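PDB 1ZAV: 50S ribosomal protein L10 from Thermotoga maritima, which forms part of the ribosomal stalk, binding large-subunit rRNA and carrying L7/L12 dimers, and probably plays a central role in the ribosome's interaction with GTP-bound translation factors. Local coordinates for residues A[22-27]-A[84-89]; A[47-52]-A[93-98]; A[13-18]-A[61-66]. All blocks are in the same frame, centred on the assembly; numbering follows the deposited sequence. Where two conformers were deposited one is given.

Interaction 1: residues A[22-27]-A[84-89]; sequences TSLILF and AVLYVT
Leu26 and Leu86 face each other as a hydrogen-bonded pair in an antiparallel β-ladder that joins two inner strands, 24-28 and 83-88, of the protein's antiparallel sheet. Their segment axes run at 162°, and here the pairing is regular: Leu26 N reaches Leu86 O at 2.8 Å and Leu86 N reaches Leu26 O at 2.9 Å, both donors lying in the carbonyl plane. Toward the 22-23 end the pairing becomes less regular, although Ser23 N still meets Val88 O at 2.9 Å.

Side chains alternate between the two faces. Leu24, Leu26, Leu86 and Val88 turn toward helix 94-106, where Ala96, Val97 and Ile100 cover them. Leu24 CG stands anti to its own backbone N, a torsion that lets its CD2 branch meet Val88 CG2 at 3.9 Å.

Ile25, Phe27, Val85 and Tyr87 occupy the other face, where Phe19 of helix 5-19 touches Ile25 and Tyr87. The Phe27 ring meets that of Phe78 with planes at about 20°. Tyr87 holds CG between its backbone N and carbonyl carbon (chi1 60°), a torsion that carries the ring away from strand 24-28 toward Arg54 and Arg56. Its CB remains behind, 3.9 Å from Thr22 CG2.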
loop_
_atom_site.group_PDB
_atom_site.type_symbol
_atom_site.label_atom_id
_atom_site.label_comp_id
_atom_site.label_asym_id
_atom_site.label_seq_id
_atom_site.Cartn_x
_atom_site.Cartn_y
_atom_site.Cartn_z
ATOM N N THR A 22 21.989 -8.236 -16.612
ATOM C CA THR A 22 21.823 -8.124 -15.163
ATOM C C THR A 22 20.486 -7.523 -14.756
ATOM O O THR A 22 19.888 -6.756 -15.512
ATOM C CB THR A 22 22.921 -7.250 -14.567
ATOM O OG1 THR A 22 23.014 -6.032 -15.322
ATOM C CG2 THR A 22 24.252 -7.986 -14.595
ATOM N N SER A 23 20.025 -7.874 -13.557
ATOM C CA SER A 23 18.766 -7.361 -13.035
ATOM C C SER A 23 19.074 -6.344 -11.934
ATOM O O SER A 23 18.188 -5.655 -11.433
ATOM C CB SER A 23 17.909 -8.503 -12.482
ATOM O OG SER A 23 18.487 -9.078 -11.322
ATOM N N LEU A 24 20.348 -6.260 -11.576
ATOM C CA LEU A 24 20.817 -5.336 -10.560
ATOM C C LEU A 24 22.285 -5.011 -10.782
ATOM O O LEU A 24 23.089 -5.882 -11.124
ATOM C CB LEU A 24 20.648 -5.933 -9.145
ATOM C CG LEU A 24 21.442 -5.202 -8.048
ATOM C CD1 LEU A 24 20.820 -3.831 -7.826
ATOM C CD2 LEU A 24 21.429 -5.986 -6.732
ATOM N N ILE A 25 22.606 -3.736 -10.614
ATOM C CA ILE A 25 23.960 -3.225 -10.697
ATOM C C ILE A 25 23.966 -2.186 -9.574
ATOM O O ILE A 25 23.266 -1.180 -9.656
ATOM C CB ILE A 25 24.268 -2.511 -12.053
ATOM C CG1 ILE A 25 24.184 -3.510 -13.210
ATOM C CG2 ILE A 25 25.671 -1.917 -12.017
ATOM C CD1 ILE A 25 24.365 -2.868 -14.606
ATOM N N LEU A 26 24.706 -2.458 -8.506
ATOM C CA LEU A 26 24.794 -1.526 -7.392
ATOM C C LEU A 26 26.258 -1.147 -7.195
ATOM O O LEU A 26 27.144 -2.006 -7.133
ATOM C CB LEU A 26 24.189 -2.150 -6.119
ATOM C CG LEU A 26 24.199 -1.297 -4.843
ATOM C CD1 LEU A 26 23.130 -1.771 -3.871
ATOM C CD2 LEU A 26 25.574 -1.354 -4.213
ATOM N N PHE A 27 26.513 0.156 -7.109
ATOM C CA PHE A 27 27.865 0.661 -6.961
ATOM C C PHE A 27 28.183 0.963 -5.518
ATOM O O PHE A 27 27.454 1.709 -4.870
ATOM C CB PHE A 27 28.014 1.915 -7.803
ATOM C CG PHE A 27 27.689 1.691 -9.250
ATOM C CD1 PHE A 27 28.653 1.184 -10.120
ATOM C CD2 PHE A 27 26.414 1.970 -9.740
ATOM C CE1 PHE A 27 28.351 0.957 -11.471
ATOM C CE2 PHE A 27 26.099 1.747 -11.091
ATOM C CZ PHE A 27 27.075 1.240 -11.953
ATOM N N ALA A 84 33.391 -0.592 -6.329
ATOM C CA ALA A 84 33.152 -2.018 -6.467
ATOM C C ALA A 84 31.755 -2.130 -7.045
ATOM O O ALA A 84 30.944 -1.208 -6.909
ATOM C CB ALA A 84 33.226 -2.702 -5.108
ATOM N N VAL A 85 31.459 -3.251 -7.687
ATOM C CA VAL A 85 30.154 -3.414 -8.284
ATOM C C VAL A 85 29.487 -4.730 -7.898
ATOM O O VAL A 85 30.089 -5.801 -7.989
ATOM C CB VAL A 85 30.260 -3.292 -9.840
ATOM C CG1 VAL A 85 31.021 -4.463 -10.425
ATOM C CG2 VAL A 85 28.909 -3.209 -10.440
ATOM N N LEU A 86 28.236 -4.630 -7.463
ATOM C CA LEU A 86 27.447 -5.789 -7.061
ATOM C C LEU A 86 26.390 -6.000 -8.132
ATOM O O LEU A 86 25.553 -5.130 -8.357
ATOM C CB LEU A 86 26.776 -5.513 -5.709
ATOM C CG LEU A 86 25.909 -6.568 -5.016
ATOM C CD1 LEU A 86 25.455 -6.023 -3.664
ATOM C CD2 LEU A 86 24.703 -6.914 -5.865
ATOM N N TYR A 87 26.419 -7.143 -8.807
ATOM C CA TYR A 87 25.421 -7.385 -9.833
ATOM C C TYR A 87 24.817 -8.765 -9.748
ATOM O O TYR A 87 25.441 -9.694 -9.227
ATOM C CB TYR A 87 25.995 -7.103 -11.232
ATOM C CG TYR A 87 27.194 -7.928 -11.620
ATOM C CD1 TYR A 87 27.053 -9.249 -12.032
ATOM C CD2 TYR A 87 28.468 -7.374 -11.612
ATOM C CE1 TYR A 87 28.154 -9.997 -12.436
ATOM C CE2 TYR A 87 29.577 -8.111 -12.011
ATOM C CZ TYR A 87 29.410 -9.419 -12.425
ATOM O OH TYR A 87 30.505 -10.134 -12.835
ATOM N N VAL A 88 23.581 -8.874 -10.227
ATOM C CA VAL A 88 22.840 -10.125 -10.217
ATOM C C VAL A 88 22.496 -10.550 -11.636
ATOM O O VAL A 88 21.962 -9.761 -12.416
ATOM C CB VAL A 88 21.530 -9.990 -9.404
ATOM C CG1 VAL A 88 20.699 -11.268 -9.523
ATOM C CG2 VAL A 88 21.860 -9.710 -7.935
ATOM N N THR A 89 22.811 -11.798 -11.969
ATOM C CA THR A 89 22.517 -12.311 -13.298
ATOM C C THR A 89 21.420 -13.371 -13.240
ATOM O O THR A 89 20.773 -13.657 -14.250
ATOM C CB THR A 89 23.787 -12.904 -13.971
ATOM O OG1 THR A 89 24.443 -13.798 -13.068
ATOM C CG2 THR A 89 24.753 -11.790 -14.355
#

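Interaction 2: residues A[47-52]-A[93-98]; sequences EKYGDG and PVEAVK
This is a small, partly buried contact in which one tyrosine, Tyr49, bridges two helices on the same side of the sheet: the C-terminal end of helix 35-49 and the first turn of helix 94-106. The backbones stay well apart, with Tyr49 CA and Ala96 CA separated by 8.2 Å, and the phenol ring spans most of that gap. The two segments together bury 206 Å², and Tyr49 accounts for the largest share.

CG of Tyr49 lies beside the backbone N and anti to the carbonyl carbon (chi1 -73°), which directs the ring across to the start of helix 94-106. There Ala96 N approaches near the ring plane, at the edge, and reaches Tyr49 OH at 2.9 Å. The N-H...O angle of 126° makes this a weak bond, and Ala96 N also bonds Pro93 O at 3.1 Å. The stronger polar partner of the hydroxyl is Asp92 O, just ahead of the segment, so the OH is held among backbone groups of the helix start. Apolar contact accompanies it, with Tyr49 CE2 3.7 Å from Ala96 CB. Glu95 CB makes a close approach to the hydroxyl oxygen, 3.3 Å from Tyr49 OH.

Beside the tyrosine the bent chains of Lys48 and Glu95 pass one another, with Lys48 CE 4.0 Å from Glu95 OE1. The charged atoms, Lys48 NZ and Glu95 OE1, remain 4.7 Å apart, too far for a salt bridge though probably mutually attractive.

After Tyr49 the chain turns at Gly50 through a type II' β-turn, closed by Gly52 N to Tyr49 O, and enters strand 53-58. Tyr49 and Ala96 both touch Val88 of strand 83-88, while Pro93 and Val97 rest on Leu24 of strand 24-28.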
loop_
_atom_site.group_PDB
_atom_site.type_symbol
_atom_site.label_atom_id
_atom_site.label_comp_id
_atom_site.label_asym_id
_atom_site.label_seq_id
_atom_site.Cartn_x
_atom_site.Cartn_y
_atom_site.Cartn_z
ATOM N N GLU A 47 25.605 -17.980 -0.667
ATOM C CA GLU A 47 24.675 -18.779 0.116
ATOM C C GLU A 47 23.245 -18.572 -0.372
ATOM O O GLU A 47 22.405 -19.462 -0.257
ATOM C CB GLU A 47 24.784 -18.376 1.583
ATOM C CG GLU A 47 23.630 -18.811 2.463
ATOM C CD GLU A 47 23.754 -18.266 3.878
ATOM O OE1 GLU A 47 24.668 -18.708 4.608
ATOM O OE2 GLU A 47 22.944 -17.387 4.255
ATOM N N LYS A 48 22.975 -17.394 -0.928
ATOM C CA LYS A 48 21.646 -17.064 -1.418
ATOM C C LYS A 48 21.528 -17.080 -2.936
ATOM O O LYS A 48 20.460 -17.370 -3.473
ATOM C CB LYS A 48 21.230 -15.674 -0.915
ATOM C CG LYS A 48 21.104 -15.550 0.599
ATOM C CD LYS A 48 19.955 -16.389 1.133
ATOM C CE LYS A 48 19.770 -16.184 2.625
ATOM N NZ LYS A 48 18.542 -16.871 3.099
ATOM N N TYR A 49 22.614 -16.772 -3.634
ATOM C CA TYR A 49 22.562 -16.726 -5.093
ATOM C C TYR A 49 23.428 -17.753 -5.825
ATOM O O TYR A 49 23.279 -17.943 -7.034
ATOM C CB TYR A 49 22.962 -15.322 -5.574
ATOM C CG TYR A 49 21.915 -14.242 -5.331
ATOM C CD1 TYR A 49 20.995 -13.895 -6.327
ATOM C CD2 TYR A 49 21.850 -13.568 -4.110
ATOM C CE1 TYR A 49 20.035 -12.894 -6.111
ATOM C CE2 TYR A 49 20.892 -12.571 -3.881
ATOM C CZ TYR A 49 19.991 -12.239 -4.884
ATOM O OH TYR A 49 19.046 -11.252 -4.655
ATOM N N GLY A 50 24.330 -18.412 -5.114
ATOM C CA GLY A 50 25.212 -19.348 -5.798
ATOM C C GLY A 50 26.131 -18.513 -6.683
ATOM O O GLY A 50 26.864 -17.661 -6.185
ATOM N N ASP A 51 26.094 -18.736 -7.991
ATOM C CA ASP A 51 26.926 -17.965 -8.908
ATOM C C ASP A 51 26.100 -16.874 -9.599
ATOM O O ASP A 51 26.569 -16.251 -10.555
ATOM C CB ASP A 51 27.527 -18.876 -9.993
ATOM C CG ASP A 51 28.498 -19.898 -9.436
ATOM O OD1 ASP A 51 29.466 -19.495 -8.751
ATOM O OD2 ASP A 51 28.295 -21.107 -9.690
ATOM N N GLY A 52 24.875 -16.665 -9.114
ATOM C CA GLY A 52 23.968 -15.696 -9.707
ATOM C C GLY A 52 24.231 -14.256 -9.330
ATOM O O GLY A 52 23.577 -13.346 -9.830
ATOM N N PRO A 93 16.813 -9.986 -7.625
ATOM C CA PRO A 93 17.857 -9.087 -7.119
ATOM C C PRO A 93 17.713 -8.415 -5.752
ATOM O O PRO A 93 18.714 -8.036 -5.134
ATOM C CB PRO A 93 17.987 -8.065 -8.250
ATOM C CG PRO A 93 16.577 -7.928 -8.726
ATOM C CD PRO A 93 16.103 -9.374 -8.767
ATOM N N VAL A 94 16.485 -8.267 -5.272
ATOM C CA VAL A 94 16.265 -7.588 -3.999
ATOM C C VAL A 94 17.072 -8.115 -2.820
ATOM O O VAL A 94 17.622 -7.330 -2.048
ATOM C CB VAL A 94 14.765 -7.575 -3.640
ATOM C CG1 VAL A 94 14.557 -7.016 -2.229
ATOM C CG2 VAL A 94 14.013 -6.707 -4.656
ATOM N N GLU A 95 17.169 -9.435 -2.688
ATOM C CA GLU A 95 17.911 -10.021 -1.578
ATOM C C GLU A 95 19.403 -9.635 -1.536
ATOM O O GLU A 95 20.005 -9.594 -0.468
ATOM C CB GLU A 95 17.774 -11.545 -1.608
ATOM C CG GLU A 95 18.602 -12.259 -0.547
ATOM C CD GLU A 95 18.110 -11.984 0.864
ATOM O OE1 GLU A 95 18.835 -12.328 1.824
ATOM O OE2 GLU A 95 16.997 -11.436 1.012
ATOM N N ALA A 96 20.004 -9.369 -2.693
ATOM C CA ALA A 96 21.417 -8.995 -2.722
ATOM C C ALA A 96 21.603 -7.599 -2.136
ATOM O O ALA A 96 22.605 -7.319 -1.477
ATOM C CB ALA A 96 21.960 -9.042 -4.158
ATOM N N VAL A 97 20.648 -6.715 -2.390
ATOM C CA VAL A 97 20.747 -5.367 -1.841
ATOM C C VAL A 97 20.696 -5.478 -0.307
ATOM O O VAL A 97 21.510 -4.878 0.400
ATOM C CB VAL A 97 19.608 -4.472 -2.350
ATOM C CG1 VAL A 97 19.776 -3.050 -1.792
ATOM C CG2 VAL A 97 19.609 -4.444 -3.894
ATOM N N LYS A 98 19.758 -6.269 0.200
ATOM C CA LYS A 98 19.625 -6.466 1.647
ATOM C C LYS A 98 20.905 -7.021 2.255
ATOM O O LYS A 98 21.330 -6.601 3.337
ATOM C CB LYS A 98 18.479 -7.431 1.956
ATOM C CG LYS A 98 18.237 -7.625 3.456
ATOM C CD LYS A 98 17.378 -8.848 3.743
ATOM C CE LYS A 98 16.111 -8.870 2.895
ATOM N NZ LYS A 98 15.221 -7.700 3.151
#

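Interaction 3: residues A[13-18]-A[61-66]; sequences KEMSEI and TLLNLA
Leu62 meets Met15 across two crossing helices, 60-69 and 5-19, and is the first residue of segment 61-66 to take part. Its CG stands anti to the backbone N (chi1 -161°), an extended course that brings the branched end back toward the partner helix although the CB itself does not point there. The CD2 methyl of Leu62 lies 3.3 Å from Met15 CE, tighter than a usual carbon-carbon contact, and 4.0 Å from Met15 CB.

Leu63 comes next. Its CB turns away from helix 5-19, yet CD2 of Leu63 swings back to reach the same methyl, Met15 CE, at 3.9 Å. The methionine chain is bent at chi2 and again at chi3, and these bends place its terminal methyl against both leucines. Met15 and Leu63 also touch Val58, so the two helices pack together on strand 53-58. The axes of the two segments pass 8.8 Å apart at a crossing angle of -56°, on the face of the sheet that Ile25 and Tyr87 share.

The backbones come nearest at Ala66, a small residue whose CB points toward the other helix. Ala66 CB sits 3.2 Å from Met15 CG, another tight pair. The nearest backbone partner of Ala66 is Ser16, which brings its OG close to the Ala66 main chain, 3.1 Å from Ala66 O. The hydroxyl has a hydrogen-bond partner in Val12 O, one turn back in its own helix.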
loop_
_atom_site.group_PDB
_atom_site.type_symbol
_atom_site.label_atom_id
_atom_site.label_comp_id
_atom_site.label_asym_id
_atom_site.label_seq_id
_atom_site.Cartn_x
_atom_site.Cartn_y
_atom_site.Cartn_z
ATOM N N LYS A 13 34.120 -5.743 -23.604
ATOM C CA LYS A 13 33.031 -6.448 -24.260
ATOM C C LYS A 13 32.368 -7.416 -23.282
ATOM O O LYS A 13 31.145 -7.454 -23.171
ATOM C CB LYS A 13 33.564 -7.217 -25.472
ATOM C CG LYS A 13 32.533 -8.070 -26.191
ATOM C CD LYS A 13 31.890 -7.337 -27.353
ATOM C CE LYS A 13 31.298 -8.327 -28.345
ATOM N NZ LYS A 13 32.340 -9.278 -28.850
ATOM N N GLU A 14 33.183 -8.196 -22.580
ATOM C CA GLU A 14 32.669 -9.162 -21.615
ATOM C C GLU A 14 31.777 -8.478 -20.590
ATOM O O GLU A 14 30.641 -8.885 -20.366
ATOM C CB GLU A 14 33.820 -9.861 -20.894
ATOM C CG GLU A 14 34.641 -10.773 -21.783
ATOM C CD GLU A 14 35.688 -11.551 -21.012
ATOM O OE1 GLU A 14 36.468 -10.924 -20.257
ATOM O OE2 GLU A 14 35.740 -12.791 -21.172
ATOM N N MET A 15 32.313 -7.439 -19.965
ATOM C CA MET A 15 31.584 -6.678 -18.961
ATOM C C MET A 15 30.302 -6.089 -19.545
ATOM O O MET A 15 29.231 -6.195 -18.947
ATOM C CB MET A 15 32.473 -5.555 -18.435
ATOM C CG MET A 15 31.869 -4.787 -17.296
ATOM S SD MET A 15 32.255 -5.553 -15.737
ATOM C CE MET A 15 33.611 -4.545 -15.242
ATOM N N SER A 16 30.413 -5.471 -20.723
ATOM C CA SER A 16 29.260 -4.861 -21.378
ATOM C C SER A 16 28.153 -5.879 -21.602
ATOM O O SER A 16 26.973 -5.579 -21.426
ATOM C CB SER A 16 29.662 -4.241 -22.726
ATOM O OG SER A 16 30.513 -3.117 -22.559
ATOM N N GLU A 17 28.537 -7.084 -22.010
ATOM C CA GLU A 17 27.570 -8.138 -22.244
ATOM C C GLU A 17 26.942 -8.572 -20.923
ATOM O O GLU A 17 25.763 -8.892 -20.879
ATOM C CB GLU A 17 28.241 -9.323 -22.947
ATOM C CG GLU A 17 28.730 -8.974 -24.355
ATOM C CD GLU A 17 29.498 -10.097 -25.025
ATOM O OE1 GLU A 17 30.512 -10.557 -24.452
ATOM O OE2 GLU A 17 29.093 -10.517 -26.132
ATOM N N ILE A 18 27.721 -8.589 -19.849
ATOM C CA ILE A 18 27.161 -8.981 -18.560
ATOM C C ILE A 18 26.108 -7.956 -18.149
ATOM O O ILE A 18 24.979 -8.320 -17.827
ATOM C CB ILE A 18 28.237 -9.056 -17.463
ATOM C CG1 ILE A 18 29.111 -10.295 -17.669
ATOM C CG2 ILE A 18 27.574 -9.125 -16.085
ATOM C CD1 ILE A 18 30.296 -10.356 -16.734
ATOM N N THR A 61 37.235 3.506 -15.271
ATOM C CA THR A 61 37.322 3.569 -16.724
ATOM C C THR A 61 36.642 2.366 -17.372
ATOM O O THR A 61 35.855 2.523 -18.302
ATOM C CB THR A 61 38.793 3.656 -17.189
ATOM O OG1 THR A 61 39.392 4.851 -16.662
ATOM C CG2 THR A 61 38.872 3.694 -18.715
ATOM N N LEU A 62 36.941 1.172 -16.871
ATOM C CA LEU A 62 36.351 -0.067 -17.382
ATOM C C LEU A 62 34.830 -0.049 -17.206
ATOM O O LEU A 62 34.084 -0.378 -18.129
ATOM C CB LEU A 62 36.925 -1.266 -16.625
ATOM C CG LEU A 62 36.836 -2.679 -17.212
ATOM C CD1 LEU A 62 37.385 -3.650 -16.175
ATOM C CD2 LEU A 62 35.410 -3.055 -17.580
ATOM N N LEU A 63 34.379 0.309 -16.006
ATOM C CA LEU A 63 32.950 0.374 -15.719
ATOM C C LEU A 63 32.251 1.335 -16.672
ATOM O O LEU A 63 31.205 1.020 -17.238
ATOM C CB LEU A 63 32.712 0.843 -14.282
ATOM C CG LEU A 63 32.968 -0.185 -13.179
ATOM C CD1 LEU A 63 32.602 0.411 -11.830
ATOM C CD2 LEU A 63 32.140 -1.428 -13.448
ATOM N N ASN A 64 32.841 2.513 -16.840
ATOM C CA ASN A 64 32.275 3.523 -17.711
ATOM C C ASN A 64 32.049 2.991 -19.133
ATOM O O ASN A 64 30.935 3.034 -19.637
ATOM C CB ASN A 64 33.181 4.756 -17.742
ATOM C CG ASN A 64 32.408 6.036 -18.015
ATOM O OD1 ASN A 64 31.705 6.147 -19.018
ATOM N ND2 ASN A 64 32.534 7.008 -17.117
ATOM N N LEU A 65 33.096 2.477 -19.770
ATOM C CA LEU A 65 32.950 1.954 -21.131
ATOM C C LEU A 65 31.954 0.795 -21.217
ATOM O O LEU A 65 31.199 0.688 -22.185
ATOM C CB LEU A 65 34.306 1.510 -21.695
ATOM C CG LEU A 65 35.373 2.581 -21.961
ATOM C CD1 LEU A 65 36.563 1.944 -22.670
ATOM C CD2 LEU A 65 34.800 3.693 -22.821
ATOM N N ALA A 66 31.951 -0.079 -20.213
ATOM C CA ALA A 66 31.020 -1.206 -20.218
ATOM C C ALA A 66 29.569 -0.730 -20.123
ATOM O O ALA A 66 28.699 -1.243 -20.815
ATOM C CB ALA A 66 31.336 -2.152 -19.070
#

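How the interactions relate
The three contacts form layers around one sheet. Interaction 1 joins two adjacent inner strands; interaction 2 lies on the side of Leu24, Leu86 and Val88, and interaction 3 on the side of Ile25 and Tyr87. Centres of interactions 1 and 2 are about 10 Å apart, and they touch directly: Thr89 N is 2.7 Å from Gly52 O, a probable hydrogen bond, and Leu24 CB is 3.5 Å from Pro93 CB. Interaction 3 lies about 12 Å from interaction 1 between centres and meets it where Ile18 CG2 packs 3.8 Å from Tyr87 CE1. Interactions 2 and 3 do not touch, their nearest atoms being about 9 Å apart. None involves residues 138-180, which bind L7/L12 dimers.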